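SsRai1 (Scheffersomyces stipitis, PDB 5BTO) removes NAD caps, methylguanosine caps and 5'-terminal diphosphate from RNA as a metal-dependent decapping nuclease, and binds and stimulates the exoribonuclease RAT1. Local coordinates at residues F30-D35 with M87-T92; K96-H101 with K395-S400; N135-A138 with L143-N146; D148-L153 with N381-N386. One frame throughout, in Å; residues are numbered along the deposited sequence.

How the contacts relate
The four contacts trace how one large mixed sheet is dressed with helices in a PD-(D/E)XK nuclease. Contact 1 sets strand 27-34 against helix 87-101, and contact 2 joins the C-terminal part of that helix to helix 392-400; their centres lie about 14 Å apart, and Phe30 touches Tyr97. Contact 3 is a hairpin within the sheet, its centre about 17 Å from that of contact 1. Contact 4, centres about 11 Å from contact 3, links the helix after the hairpin to helix 378-388. Along the chain contact 1 closes first; contacts 3 and 4 then fall between the two segments of contact 2, which brings the C-terminal end back onto earlier elements.

Contact 1: F30-D35 with M87-T92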
# COMPACT_ATOMS: atom_id res chain seq x y z
N PHE A 30 27.80 -0.53 21.70
CA PHE A 30 29.22 -0.32 21.42
C PHE A 30 29.42 0.87 20.49
O PHE A 30 28.45 1.40 19.96
CB PHE A 30 29.92 -1.59 20.87
CG PHE A 30 29.35 -2.12 19.57
CD1 PHE A 30 28.31 -3.05 19.58
CD2 PHE A 30 29.90 -1.76 18.35
CE1 PHE A 30 27.80 -3.57 18.39
CE2 PHE A 30 29.38 -2.28 17.14
CZ PHE A 30 28.35 -3.19 17.17
N ALA A 31 30.66 1.29 20.31
CA ALA A 31 30.96 2.37 19.39
C ALA A 31 32.23 2.06 18.64
O ALA A 31 33.00 1.18 19.04
CB ALA A 31 31.10 3.71 20.16
N PHE A 32 32.44 2.74 17.52
CA PHE A 32 33.73 2.72 16.85
C PHE A 32 33.97 4.07 16.19
O PHE A 32 33.08 4.92 16.19
CB PHE A 32 33.87 1.52 15.88
CG PHE A 32 32.93 1.54 14.69
CD1 PHE A 32 31.62 1.07 14.81
CD2 PHE A 32 33.36 1.97 13.44
CE1 PHE A 32 30.77 1.06 13.71
CE2 PHE A 32 32.51 1.96 12.34
CZ PHE A 32 31.22 1.50 12.47
N ALA A 33 35.17 4.29 15.67
CA ALA A 33 35.47 5.58 15.08
C ALA A 33 36.35 5.47 13.85
O ALA A 33 37.00 4.45 13.63
CB ALA A 33 36.12 6.51 16.13
N ARG A 34 36.35 6.51 13.03
CA ARG A 34 37.34 6.65 11.97
C ARG A 34 38.21 7.84 12.36
O ARG A 34 37.68 8.90 12.71
CB ARG A 34 36.65 6.88 10.62
CG ARG A 34 37.60 6.88 9.42
CD ARG A 34 36.83 6.93 8.11
NE ARG A 34 36.24 8.24 7.86
CZ ARG A 34 35.30 8.48 6.95
NH1 ARG A 34 34.83 7.50 6.19
NH2 ARG A 34 34.82 9.71 6.81
N ASP A 35 39.53 7.67 12.35
CA ASP A 35 40.40 8.75 12.80
C ASP A 35 40.78 9.71 11.68
O ASP A 35 40.30 9.58 10.55
CB ASP A 35 41.65 8.22 13.54
CG ASP A 35 42.61 7.46 12.63
OD1 ASP A 35 42.54 7.62 11.40
OD2 ASP A 35 43.44 6.70 13.18
N MET A 87 29.64 -1.97 5.50
CA MET A 87 29.23 -3.01 6.42
C MET A 87 30.45 -3.69 7.05
O MET A 87 30.35 -4.25 8.14
CB MET A 87 28.33 -4.03 5.70
CG MET A 87 27.74 -5.13 6.59
SD MET A 87 26.65 -4.57 7.93
CE MET A 87 25.40 -3.67 7.02
N LYS A 88 31.60 -3.63 6.38
CA LYS A 88 32.79 -4.32 6.85
C LYS A 88 33.24 -3.83 8.22
O LYS A 88 33.50 -4.63 9.13
CB LYS A 88 33.94 -4.15 5.85
CG LYS A 88 33.65 -4.67 4.46
CD LYS A 88 34.80 -4.38 3.51
CE LYS A 88 34.53 -4.92 2.12
NZ LYS A 88 33.29 -4.34 1.53
N CYS A 89 33.34 -2.52 8.38
CA CYS A 89 33.76 -1.96 9.66
C CYS A 89 32.71 -2.20 10.75
O CYS A 89 33.06 -2.51 11.89
CB CYS A 89 34.15 -0.47 9.55
SG CYS A 89 32.91 0.66 8.87
N LEU A 90 31.44 -2.07 10.40
CA LEU A 90 30.37 -2.40 11.33
C LEU A 90 30.49 -3.85 11.81
O LEU A 90 30.38 -4.13 13.01
CB LEU A 90 28.99 -2.13 10.70
CG LEU A 90 27.77 -2.50 11.55
CD1 LEU A 90 27.87 -1.89 12.95
CD2 LEU A 90 26.46 -2.07 10.85
N LEU A 91 30.71 -4.77 10.88
CA LEU A 91 30.85 -6.17 11.27
C LEU A 91 32.10 -6.42 12.10
O LEU A 91 32.09 -7.27 12.99
CB LEU A 91 30.85 -7.09 10.05
CG LEU A 91 29.52 -7.05 9.31
CD1 LEU A 91 29.57 -8.01 8.13
CD2 LEU A 91 28.38 -7.39 10.25
N THR A 92 33.17 -5.69 11.81
CA THR A 92 34.38 -5.81 12.62
C THR A 92 34.08 -5.40 14.07
O THR A 92 34.44 -6.10 15.02
CB THR A 92 35.53 -4.98 12.05
OG1 THR A 92 35.84 -5.43 10.72
CG2 THR A 92 36.79 -5.10 12.93
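Phe32 and Cys89 meet where helix 87-101 packs on the large mixed sheet of this PD-(D/E)XK nuclease, a strand-on-helix contact carried by Phe32 and Phe30, with Phe32 meeting both side chains and backbone of the helix. The axes of strand 30-34 and helix 87-92 approach to 9.5 Å and run at 136° to each other, and the ring of Phe32 reaches across between them. Its CB leaves the strand toward the helix, and a chi1 of 65° holds CG between the backbone N and the carbonyl carbon, carrying the ring out from the sheet. CB and CG only bridge the distance; the far rim does the touching. On one side CE2 comes to 3.7 Å from Cys89 SG and 4.0 Å from Cys89 CB, a sulfur-aromatic contact in which the sulfur approaches obliquely, 65° off the ring normal. At the end of the ring CZ faces the helix backbone, 4.1 Å from Leu90 N, while Cys89 O lies over one ring face. On the other side CE1 meets the Leu90 methyl CD1 at 4.2 Å. Leu90 thus reaches toward the strand with its tip, although its CB does not start in that direction, and the same methyl serves a second ring. Behind the contact, Phe32 is hydrogen-bonded through its backbone to Ile218 of strand 216-225. Tyr114, a substrate-binding residue, touches Phe32, Cys89 and Leu90, so this buried packing probably helps to back the substrate site. Two residues back along the strand, Phe30 brings CZ to 4.4 Å from Leu90 CD1.

Contact 2: K96-H101 with K395-S400; sequences KYEQEH and KQWRES
Glu98 holds two donors of helix 392-400 on one oxygen. Trp397 NE1 gives its hydrogen to Glu98 OE1 at 2.8 Å, in the indole plane and on the anti lone pair, while Arg398 NE takes the syn lone pair of that oxygen. Arg398 then closes a side-on, two-nitrogen salt bridge, with NH2 at 2.9 Å from Glu98 OE2, which should restrain the carboxylate from turning. Over one face of the indole, Gln99 CG sits 3.5 Å from the centroid of the Trp397 six-membered ring, only 10° off its normal, a CH-pi contact. Trp397 is set there by a chi1 of 160°, its CG lying opposite the backbone N. Replaced by alanine, the tryptophan would take its N-H with it, and Glu98 OE1 would probably keep Arg398 NE alone of these two donors, with Gln99 CG losing the ring face it lies over. A second shell steadies the charges: Glu98 OE2 also accepts from Val107 N, and Arg398 NH1 pairs with Asp140 and Gln142. The two helices run in broadly the same direction, their segment axes 37° apart, and Arg398 also packs on Tyr139 at the end of strand 132-139.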
# COMPACT_ATOMS: atom_id res chain seq x y z
N LYS A 96 33.72 -7.90 17.63
CA LYS A 96 34.43 -7.61 18.88
C LYS A 96 33.46 -7.54 20.04
O LYS A 96 33.71 -8.08 21.12
CB LYS A 96 35.20 -6.30 18.72
CG LYS A 96 36.05 -5.90 19.92
CD LYS A 96 36.77 -4.60 19.61
CE LYS A 96 37.65 -4.15 20.78
NZ LYS A 96 38.68 -5.18 21.12
N TYR A 97 32.32 -6.88 19.82
CA TYR A 97 31.30 -6.82 20.85
C TYR A 97 30.77 -8.20 21.25
O TYR A 97 30.64 -8.51 22.44
CB TYR A 97 30.14 -5.90 20.42
CG TYR A 97 28.95 -6.01 21.33
CD1 TYR A 97 28.92 -5.33 22.54
CD2 TYR A 97 27.86 -6.82 21.01
CE1 TYR A 97 27.86 -5.43 23.39
CE2 TYR A 97 26.78 -6.93 21.86
CZ TYR A 97 26.79 -6.23 23.06
OH TYR A 97 25.73 -6.32 23.93
N GLU A 98 30.47 -9.05 20.27
CA GLU A 98 29.91 -10.35 20.57
C GLU A 98 30.90 -11.21 21.36
O GLU A 98 30.53 -11.86 22.34
CB GLU A 98 29.43 -11.05 19.29
CG GLU A 98 28.30 -10.25 18.64
CD GLU A 98 27.77 -10.86 17.35
OE1 GLU A 98 28.48 -11.68 16.72
OE2 GLU A 98 26.64 -10.48 16.96
N GLN A 99 32.16 -11.16 20.95
CA GLN A 99 33.24 -11.88 21.64
C GLN A 99 33.48 -11.41 23.07
O GLN A 99 33.71 -12.21 23.98
CB GLN A 99 34.53 -11.72 20.85
CG GLN A 99 34.54 -12.48 19.54
CD GLN A 99 35.68 -12.06 18.65
OE1 GLN A 99 36.33 -11.04 18.89
NE2 GLN A 99 35.95 -12.86 17.62
N GLU A 100 33.47 -10.09 23.27
CA GLU A 100 33.96 -9.52 24.53
C GLU A 100 32.89 -9.11 25.54
O GLU A 100 33.16 -9.06 26.74
CB GLU A 100 34.91 -8.36 24.24
CG GLU A 100 36.15 -8.81 23.47
CD GLU A 100 37.04 -7.66 23.03
OE1 GLU A 100 36.81 -6.52 23.49
OE2 GLU A 100 37.97 -7.91 22.24
N HIS A 101 31.68 -8.84 25.05
CA HIS A 101 30.64 -8.33 25.93
C HIS A 101 29.32 -9.08 25.85
O HIS A 101 28.44 -8.88 26.69
CB HIS A 101 30.44 -6.82 25.70
CG HIS A 101 31.68 -6.02 25.97
ND1 HIS A 101 32.16 -5.82 27.25
CD2 HIS A 101 32.56 -5.42 25.14
CE1 HIS A 101 33.27 -5.11 27.19
NE2 HIS A 101 33.54 -4.85 25.93
N LYS A 395 31.93 -14.15 9.23
CA LYS A 395 31.32 -15.45 9.00
C LYS A 395 32.01 -16.55 9.81
O LYS A 395 31.35 -17.40 10.40
CB LYS A 395 31.32 -15.81 7.51
CG LYS A 395 30.44 -14.87 6.68
CD LYS A 395 30.33 -15.31 5.24
CE LYS A 395 31.64 -15.11 4.48
NZ LYS A 395 31.56 -15.73 3.11
N GLN A 396 33.33 -16.51 9.84
CA GLN A 396 34.08 -17.50 10.60
C GLN A 396 33.71 -17.42 12.08
O GLN A 396 33.51 -18.44 12.74
CB GLN A 396 35.59 -17.31 10.40
CG GLN A 396 36.43 -18.42 10.98
CD GLN A 396 37.91 -18.21 10.71
OE1 GLN A 396 38.66 -17.80 11.59
NE2 GLN A 396 38.33 -18.48 9.48
N TRP A 397 33.61 -16.19 12.59
CA TRP A 397 33.19 -16.01 13.97
C TRP A 397 31.81 -16.60 14.22
O TRP A 397 31.63 -17.39 15.13
CB TRP A 397 33.23 -14.52 14.36
CG TRP A 397 32.38 -14.19 15.56
CD1 TRP A 397 31.29 -13.35 15.59
CD2 TRP A 397 32.55 -14.68 16.89
NE1 TRP A 397 30.77 -13.31 16.86
CE2 TRP A 397 31.52 -14.11 17.68
CE3 TRP A 397 33.46 -15.55 17.50
CZ2 TRP A 397 31.39 -14.37 19.03
CZ3 TRP A 397 33.32 -15.81 18.85
CH2 TRP A 397 32.30 -15.22 19.61
N ARG A 398 30.82 -16.22 13.41
CA ARG A 398 29.47 -16.70 13.65
C ARG A 398 29.36 -18.22 13.52
O ARG A 398 28.62 -18.86 14.25
CB ARG A 398 28.47 -15.99 12.73
CG ARG A 398 28.26 -14.53 13.10
CD ARG A 398 27.60 -14.42 14.47
NE ARG A 398 27.09 -13.07 14.70
CZ ARG A 398 25.95 -12.60 14.19
NH1 ARG A 398 25.20 -13.37 13.41
NH2 ARG A 398 25.57 -11.35 14.45
N GLU A 399 30.11 -18.79 12.58
CA GLU A 399 30.17 -20.24 12.43
C GLU A 399 30.68 -20.92 13.69
O GLU A 399 30.22 -21.99 14.07
CB GLU A 399 31.07 -20.61 11.25
CG GLU A 399 30.45 -20.35 9.87
CD GLU A 399 31.49 -20.40 8.77
OE1 GLU A 399 32.64 -20.80 9.05
OE2 GLU A 399 31.17 -20.04 7.62
N SER A 400 31.64 -20.28 14.34
CA SER A 400 32.33 -20.91 15.47
C SER A 400 31.46 -20.97 16.72
O SER A 400 31.73 -21.73 17.64
CB SER A 400 33.64 -20.18 15.78
OG SER A 400 33.40 -18.96 16.49

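Contact 3: N135-A138 with L143-N146; sequences NVLA and LFIN
Val136 and Ile145 lie side by side and point the same way, a non-hydrogen-bonded pair whose branches mesh. Both Val136 methyls, CG1 and CG2, come to 3.9 Å from Ile145 CG1, so the valine straddles that methylene. With chi1 at -176°, CG1 sits beside the carbonyl carbon and also meets Leu143 CD1 at 4.1 Å, one methyl thereby spanning two residues of the partner strand. Along the same face, Leu143 turns CD2 toward Ala138 CB, 3.8 Å away. Exchanging Val136 for a glycine removes both methyls, which is likely to open a gap beside Ile145 CG1 and leave Leu143 CD1 without this neighbour. The strands form an antiparallel beta hairpin, 132-139 with 142-147, inside the large mixed sheet, their segment axes 165° apart. Four backbone hydrogen bonds lace it, two at each hydrogen-bonded pair; in the shortest, Asn135 N lies 2.7 Å from Asn146 O, approaching almost straight off the end of the carbonyl. On the opposite face Leu137 and Phe144 pair more loosely, CD1 to CD1 at 4.3 Å, and the Phe144 ring turns its edge toward Leu137 O. Helix 378-388 covers Leu137 there, through Leu384 and Arg385. The amides of the Asn135-Asn146 pair find partners outside the hairpin: Asn135 ND2 donates to Asp148, whereas Asn146, its side chain about 4 Å from that of the substrate-binding Tyr114, donates from ND2 to Ser85 O.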
# COMPACT_ATOMS: atom_id res chain seq x y z
N ASN A 135 20.57 -3.28 -0.45
CA ASN A 135 20.79 -4.72 -0.54
C ASN A 135 20.43 -5.34 0.80
O ASN A 135 20.76 -4.78 1.85
CB ASN A 135 22.25 -5.02 -0.87
CG ASN A 135 22.64 -4.60 -2.27
OD1 ASN A 135 21.81 -4.60 -3.18
ND2 ASN A 135 23.90 -4.24 -2.45
N VAL A 136 19.75 -6.48 0.77
CA VAL A 136 19.34 -7.14 1.99
C VAL A 136 19.65 -8.62 1.87
O VAL A 136 19.38 -9.24 0.85
CB VAL A 136 17.82 -7.00 2.23
CG1 VAL A 136 17.44 -7.63 3.56
CG2 VAL A 136 17.39 -5.55 2.16
N LEU A 137 20.21 -9.20 2.92
CA LEU A 137 20.37 -10.65 2.87
C LEU A 137 20.26 -11.28 4.24
O LEU A 137 20.58 -10.66 5.26
CB LEU A 137 21.67 -11.03 2.18
CG LEU A 137 22.94 -10.56 2.87
CD1 LEU A 137 23.33 -11.56 3.95
CD2 LEU A 137 24.04 -10.40 1.87
N ALA A 138 19.79 -12.52 4.24
CA ALA A 138 19.62 -13.28 5.46
C ALA A 138 20.88 -14.08 5.74
O ALA A 138 21.41 -14.75 4.86
CB ALA A 138 18.42 -14.21 5.34
N LEU A 143 18.79 -10.26 9.24
CA LEU A 143 18.88 -9.52 7.98
C LEU A 143 19.95 -8.44 8.05
O LEU A 143 19.98 -7.66 8.99
CB LEU A 143 17.55 -8.88 7.60
CG LEU A 143 16.36 -9.80 7.35
CD1 LEU A 143 15.19 -8.98 6.76
CD2 LEU A 143 16.75 -10.96 6.42
N PHE A 144 20.83 -8.42 7.06
CA PHE A 144 21.86 -7.39 6.96
C PHE A 144 21.51 -6.48 5.80
O PHE A 144 21.21 -6.95 4.70
CB PHE A 144 23.24 -8.05 6.74
CG PHE A 144 23.68 -8.91 7.89
CD1 PHE A 144 23.14 -10.18 8.06
CD2 PHE A 144 24.62 -8.46 8.80
CE1 PHE A 144 23.53 -10.99 9.12
CE2 PHE A 144 25.02 -9.25 9.86
CZ PHE A 144 24.47 -10.51 10.03
N ILE A 145 21.48 -5.17 6.05
CA ILE A 145 21.02 -4.21 5.04
C ILE A 145 22.06 -3.12 4.82
O ILE A 145 22.50 -2.47 5.78
CB ILE A 145 19.70 -3.55 5.47
CG1 ILE A 145 18.63 -4.62 5.74
CG2 ILE A 145 19.21 -2.54 4.41
CD1 ILE A 145 17.27 -4.08 6.15
N ASN A 146 22.48 -2.93 3.57
CA ASN A 146 23.37 -1.82 3.23
C ASN A 146 22.99 -1.21 1.90
O ASN A 146 22.25 -1.81 1.13
CB ASN A 146 24.84 -2.25 3.18
CG ASN A 146 25.80 -1.05 3.27
OD1 ASN A 146 25.40 0.05 3.67
ND2 ASN A 146 27.05 -1.25 2.89

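Contact 4: D148-L153 with N381-N386; sequences DEEIEL and NSRLRN
Asp148 and Arg383 are brought together by torsions at both ends of the contact. A chi1 of -175° swings the aspartate's CG away from its own backbone N, and Arg383 starts in the same manner, runs straight through chi2, then bends at chi3 (62°), which carries its guanidinium across to helix 149-166. The motif is a helix N-cap joined to a salt-bridge network: Asp148 occupies the N-cap position of that helix, and its carboxylate also faces an arginine from helix 378-388. Arg383 NH2 points at Asp148 OD1 over 3.3 Å, a weak hydrogen bond within an ion pair. The oxygen meets the rim of the guanidinium almost in plane, while the carboxylate and guanidinium planes stand 86° apart, so a single N-H is used rather than a two-pronged grip. Glu150, two residues on, adds a second negative charge: its OE2 is 3.7 Å from Arg383 NH2 but off the plane of the guanidinium, with no N-H directed at it, and the attraction is of charges alone. The capping bond from Ile151 N to Asp148 OD2 is less certain, since the position of that oxygen is doubtful. Stronger partners surround the pair. Asp148 also has its hairpin partner, Asn135, and Arg383 NH1 makes a salt bridge with Glu388, whose other oxygen accepts from Glu149 N; Glu388 thus ties together the helix start and the arginine. Within helix 378-388, Asn381 OD1 accepts a hydrogen bond from Arg385 NE at 2.8 Å.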
# COMPACT_ATOMS: atom_id res chain seq x y z
N ASP A 148 24.03 -0.15 -1.96
CA ASP A 148 24.83 -0.86 -2.95
C ASP A 148 25.98 0.01 -3.45
O ASP A 148 25.76 1.12 -3.95
CB ASP A 148 23.95 -1.31 -4.11
CG ASP A 148 24.70 -2.16 -5.11
OD1 ASP A 148 24.92 -3.36 -4.83
OD2 ASP A 148 25.06 -1.63 -6.18
N GLU A 149 27.19 -0.50 -3.33
CA GLU A 149 28.39 0.26 -3.66
C GLU A 149 28.37 0.84 -5.07
O GLU A 149 28.59 2.04 -5.26
CB GLU A 149 29.64 -0.60 -3.45
CG GLU A 149 30.95 0.14 -3.64
CD GLU A 149 32.14 -0.67 -3.18
OE1 GLU A 149 31.95 -1.64 -2.42
OE2 GLU A 149 33.27 -0.33 -3.58
N GLU A 150 28.11 -0.01 -6.05
CA GLU A 150 28.14 0.42 -7.45
C GLU A 150 27.06 1.46 -7.73
O GLU A 150 27.32 2.49 -8.35
CB GLU A 150 28.00 -0.78 -8.39
CG GLU A 150 26.57 -1.28 -8.52
CD GLU A 150 26.46 -2.70 -9.00
OE1 GLU A 150 27.35 -3.16 -9.75
OE2 GLU A 150 25.48 -3.37 -8.62
N ILE A 151 25.84 1.20 -7.26
CA ILE A 151 24.74 2.13 -7.49
C ILE A 151 25.03 3.48 -6.85
O ILE A 151 24.79 4.53 -7.46
CB ILE A 151 23.39 1.56 -6.98
CG1 ILE A 151 22.93 0.41 -7.90
CG2 ILE A 151 22.34 2.66 -6.90
CD1 ILE A 151 21.63 -0.25 -7.47
N GLU A 152 25.56 3.45 -5.63
CA GLU A 152 25.91 4.69 -4.93
C GLU A 152 26.98 5.48 -5.68
O GLU A 152 26.89 6.71 -5.78
CB GLU A 152 26.38 4.41 -3.51
CG GLU A 152 25.26 4.03 -2.58
CD GLU A 152 24.09 4.99 -2.67
OE1 GLU A 152 24.31 6.22 -2.57
OE2 GLU A 152 22.95 4.51 -2.86
N LEU A 153 27.98 4.78 -6.19
CA LEU A 153 29.06 5.42 -6.94
C LEU A 153 28.51 6.11 -8.18
O LEU A 153 28.81 7.27 -8.45
CB LEU A 153 30.12 4.40 -7.33
CG LEU A 153 31.12 4.00 -6.24
CD1 LEU A 153 32.00 2.83 -6.70
CD2 LEU A 153 31.97 5.19 -5.85
N ASN A 381 24.37 -12.30 -5.18
CA ASN A 381 24.37 -12.92 -3.86
C ASN A 381 25.79 -13.26 -3.40
O ASN A 381 26.21 -12.92 -2.29
CB ASN A 381 23.49 -14.19 -3.90
CG ASN A 381 23.43 -14.91 -2.56
OD1 ASN A 381 22.85 -14.40 -1.60
ND2 ASN A 381 24.04 -16.09 -2.49
N SER A 382 26.53 -13.91 -4.29
CA SER A 382 27.90 -14.31 -4.00
C SER A 382 28.79 -13.10 -3.71
O SER A 382 29.52 -13.07 -2.72
CB SER A 382 28.47 -15.11 -5.18
OG SER A 382 29.82 -15.45 -4.95
N ARG A 383 28.71 -12.08 -4.57
CA ARG A 383 29.46 -10.85 -4.34
C ARG A 383 29.20 -10.26 -2.94
O ARG A 383 30.13 -9.84 -2.24
CB ARG A 383 29.15 -9.82 -5.43
CG ARG A 383 29.71 -8.43 -5.13
CD ARG A 383 29.45 -7.44 -6.27
NE ARG A 383 28.03 -7.22 -6.52
CZ ARG A 383 27.28 -6.30 -5.91
NH1 ARG A 383 27.82 -5.51 -5.00
NH2 ARG A 383 25.99 -6.18 -6.21
N LEU A 384 27.94 -10.22 -2.53
CA LEU A 384 27.59 -9.64 -1.23
C LEU A 384 28.04 -10.51 -0.05
O LEU A 384 28.57 -10.00 0.94
CB LEU A 384 26.09 -9.36 -1.14
CG LEU A 384 25.55 -8.37 -2.18
CD1 LEU A 384 24.02 -8.35 -2.20
CD2 LEU A 384 26.09 -6.97 -1.93
N ARG A 385 27.84 -11.82 -0.16
CA ARG A 385 28.15 -12.73 0.94
C ARG A 385 29.64 -12.99 1.06
O ARG A 385 30.11 -13.45 2.11
CB ARG A 385 27.40 -14.06 0.77
CG ARG A 385 25.92 -13.93 1.01
CD ARG A 385 25.18 -15.24 0.81
NE ARG A 385 23.75 -15.01 0.97
CZ ARG A 385 23.11 -15.05 2.14
NH1 ARG A 385 23.79 -15.33 3.25
NH2 ARG A 385 21.81 -14.80 2.19
N ASN A 386 30.39 -12.69 0.00
CA ASN A 386 31.80 -13.02 -0.04
C ASN A 386 32.72 -11.80 -0.17
O ASN A 386 33.72 -11.84 -0.90
CB ASN A 386 32.07 -14.04 -1.15
CG ASN A 386 31.44 -15.39 -0.85
OD1 ASN A 386 31.68 -15.99 0.20
ND2 ASN A 386 30.61 -15.87 -1.77